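Putative ribose 5-phosphate isomerase (Leishmania infantum, PDB 6FXW) probably interconverts ribose 5-phosphate and ribulose 5-phosphate in the pentose phosphate pathway, as a type B isomerase of the LacAB/RpiB family. Local coordinates at residues M24-A29 with E121-I126. Residues are numbered along the deposited sequence; the frame is centred on the assembly and turned at random.
Sequences MDMVNA and EVIRDI
Two helices packed on one side of the parallel sheet, 20-29 and 120-131, meet here through M26 and R124. The CA atoms of M26 and R124 lie 6.2 Å apart. M26 reaches across with an extended chain, and its tip enters the bend of the R124 side chain. M26 SD lies 3.7 Å from R124 CA. The methyl CE of M26 sits over the centre of one face of the R124 guanidinium, 3.7 Å above the plane. Further back along the same chain, M26 CG is 3.7 Å from R124 NH1. The two side chains cross at about a right angle.

The sheet is the open, Rossmann-like α/β sheet of the RpiB fold, with strand order 2-1-3-5-4. I123 and I126 rest on its strand 110-114, and V27 on strand 33-38. I123 also touches the methionine, its CG2 4.1 Å from M26 SD.

R124 is turned back along its own helix by the bend at chi3 (-50°). R124 grips E121 side-on, R124 NE to E121 OE1 and R124 NH2 to E121 OE2, both at 3.1 Å. E121 CD lies in the guanidinium plane, and the two bonds fix the rotation of the guanidinium, whose face M26 CE meets. E121 also packs on R116 of the third subunit.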
loop_
_atom_site.group_PDB
_atom_site.type_symbol
_atom_site.label_atom_id
_atom_site.label_comp_id
_atom_site.label_asym_id
_atom_site.label_seq_id
_atom_site.Cartn_x
_atom_site.Cartn_y
_atom_site.Cartn_z
ATOM N N MET A 24 -8.361 -20.116 1.067
ATOM C CA MET A 24 -8.174 -21.340 1.873
ATOM C C MET A 24 -7.019 -22.126 1.313
ATOM O O MET A 24 -6.198 -22.604 2.058
ATOM C CB MET A 24 -9.392 -22.244 1.835
ATOM C CG MET A 24 -10.475 -21.743 2.715
ATOM S SD MET A 24 -11.961 -22.708 2.441
ATOM C CE MET A 24 -11.577 -24.343 3.062
ATOM N N ASP A 25 -6.943 -22.160 -0.019
ATOM C CA ASP A 25 -5.806 -22.852 -0.660
ATOM C C ASP A 25 -4.479 -22.265 -0.285
ATOM O O ASP A 25 -3.487 -22.976 -0.017
ATOM C CB ASP A 25 -5.929 -22.848 -2.184
ATOM C CG ASP A 25 -7.053 -23.698 -2.705
ATOM O OD1 ASP A 25 -7.579 -24.519 -1.968
ATOM O OD2 ASP A 25 -7.524 -23.433 -3.810
ATOM N N MET A 26 -4.380 -20.939 -0.228
ATOM C CA MET A 26 -3.148 -20.281 0.297
ATOM C C MET A 26 -2.755 -20.628 1.701
ATOM O O MET A 26 -1.564 -20.767 2.043
ATOM C CB MET A 26 -3.249 -18.747 0.210
ATOM C CG MET A 26 -3.469 -18.245 -1.147
ATOM S SD MET A 26 -3.741 -16.417 -1.073
ATOM C CE MET A 26 -3.448 -16.344 -2.708
ATOM N N VAL A 27 -3.759 -20.692 2.593
ATOM C CA VAL A 27 -3.524 -21.036 3.926
ATOM C C VAL A 27 -2.931 -22.464 3.980
ATOM O O VAL A 27 -1.944 -22.708 4.667
ATOM C CB VAL A 27 -4.773 -20.934 4.798
ATOM C CG1 VAL A 27 -4.457 -21.404 6.214
ATOM C CG2 VAL A 27 -5.301 -19.500 4.800
ATOM N N ASN A 28 -3.561 -23.382 3.287
ATOM C CA ASN A 28 -3.095 -24.781 3.287
ATOM C C ASN A 28 -1.678 -24.861 2.686
ATOM O O ASN A 28 -0.781 -25.535 3.219
ATOM C CB ASN A 28 -4.106 -25.632 2.507
ATOM C CG ASN A 28 -5.300 -26.033 3.365
ATOM O OD1 ASN A 28 -5.131 -26.404 4.540
ATOM N ND2 ASN A 28 -6.493 -25.921 2.811
ATOM N N ALA A 29 -1.451 -24.092 1.633
ATOM C CA ALA A 29 -0.154 -24.188 0.913
ATOM C C ALA A 29 0.957 -23.504 1.661
ATOM O O ALA A 29 2.148 -23.669 1.327
ATOM C CB ALA A 29 -0.311 -23.603 -0.458
ATOM N N GLU A 121 -1.834 -11.782 -4.632
ATOM C CA GLU A 121 -0.475 -12.125 -4.305
ATOM C C GLU A 121 0.014 -11.426 -3.037
ATOM O O GLU A 121 0.833 -11.943 -2.293
ATOM C CB GLU A 121 0.507 -11.857 -5.485
ATOM C CG GLU A 121 0.367 -12.948 -6.574
ATOM C CD GLU A 121 0.467 -14.386 -6.078
ATOM O OE1 GLU A 121 1.334 -14.639 -5.238
ATOM O OE2 GLU A 121 -0.422 -15.228 -6.435
ATOM N N VAL A 122 -0.500 -10.206 -2.794
ATOM C CA VAL A 122 -0.218 -9.532 -1.540
ATOM C C VAL A 122 -0.910 -10.284 -0.381
ATOM O O VAL A 122 -0.299 -10.472 0.655
ATOM C CB VAL A 122 -0.654 -8.041 -1.628
ATOM C CG1 VAL A 122 -0.685 -7.357 -0.266
ATOM C CG2 VAL A 122 0.270 -7.334 -2.565
ATOM N N ILE A 123 -2.147 -10.724 -0.600
ATOM C CA ILE A 123 -2.817 -11.540 0.424
ATOM C C ILE A 123 -2.025 -12.814 0.716
ATOM O O ILE A 123 -1.878 -13.167 1.893
ATOM C CB ILE A 123 -4.231 -11.847 -0.000
ATOM C CG1 ILE A 123 -5.096 -10.574 0.068
ATOM C CG2 ILE A 123 -4.907 -12.973 0.818
ATOM C CD1 ILE A 123 -6.468 -10.658 -0.523
ATOM N N ARG A 124 -1.445 -13.445 -0.278
ATOM C CA ARG A 124 -0.628 -14.647 -0.039
ATOM C C ARG A 124 0.527 -14.339 0.924
ATOM O O ARG A 124 0.754 -15.047 1.939
ATOM C CB ARG A 124 -0.120 -15.215 -1.353
ATOM C CG ARG A 124 0.595 -16.538 -1.105
ATOM C CD ARG A 124 1.332 -17.058 -2.336
ATOM N NE ARG A 124 0.569 -17.091 -3.526
ATOM C CZ ARG A 124 -0.277 -18.084 -3.876
ATOM N NH1 ARG A 124 -0.514 -19.185 -3.107
ATOM N NH2 ARG A 124 -0.913 -17.959 -4.998
ATOM N N ASP A 125 1.275 -13.261 0.631
ATOM C CA ASP A 125 2.384 -12.875 1.484
ATOM C C ASP A 125 1.956 -12.518 2.864
ATOM O O ASP A 125 2.589 -12.869 3.856
ATOM C CB ASP A 125 3.143 -11.702 0.837
ATOM C CG ASP A 125 4.236 -11.069 1.754
ATOM O OD1 ASP A 125 5.078 -11.792 2.273
ATOM O OD2 ASP A 125 4.231 -9.817 1.690
ATOM N N ILE A 126 0.838 -11.804 2.987
ATOM C CA ILE A 126 0.343 -11.408 4.298
ATOM C C ILE A 126 0.053 -12.670 5.139
ATOM O O ILE A 126 0.429 -12.752 6.330
ATOM C CB ILE A 126 -0.902 -10.525 4.194
ATOM C CG1 ILE A 126 -0.631 -9.158 3.536
ATOM C CG2 ILE A 126 -1.584 -10.338 5.537
ATOM C CD1 ILE A 126 -1.860 -8.358 3.141
#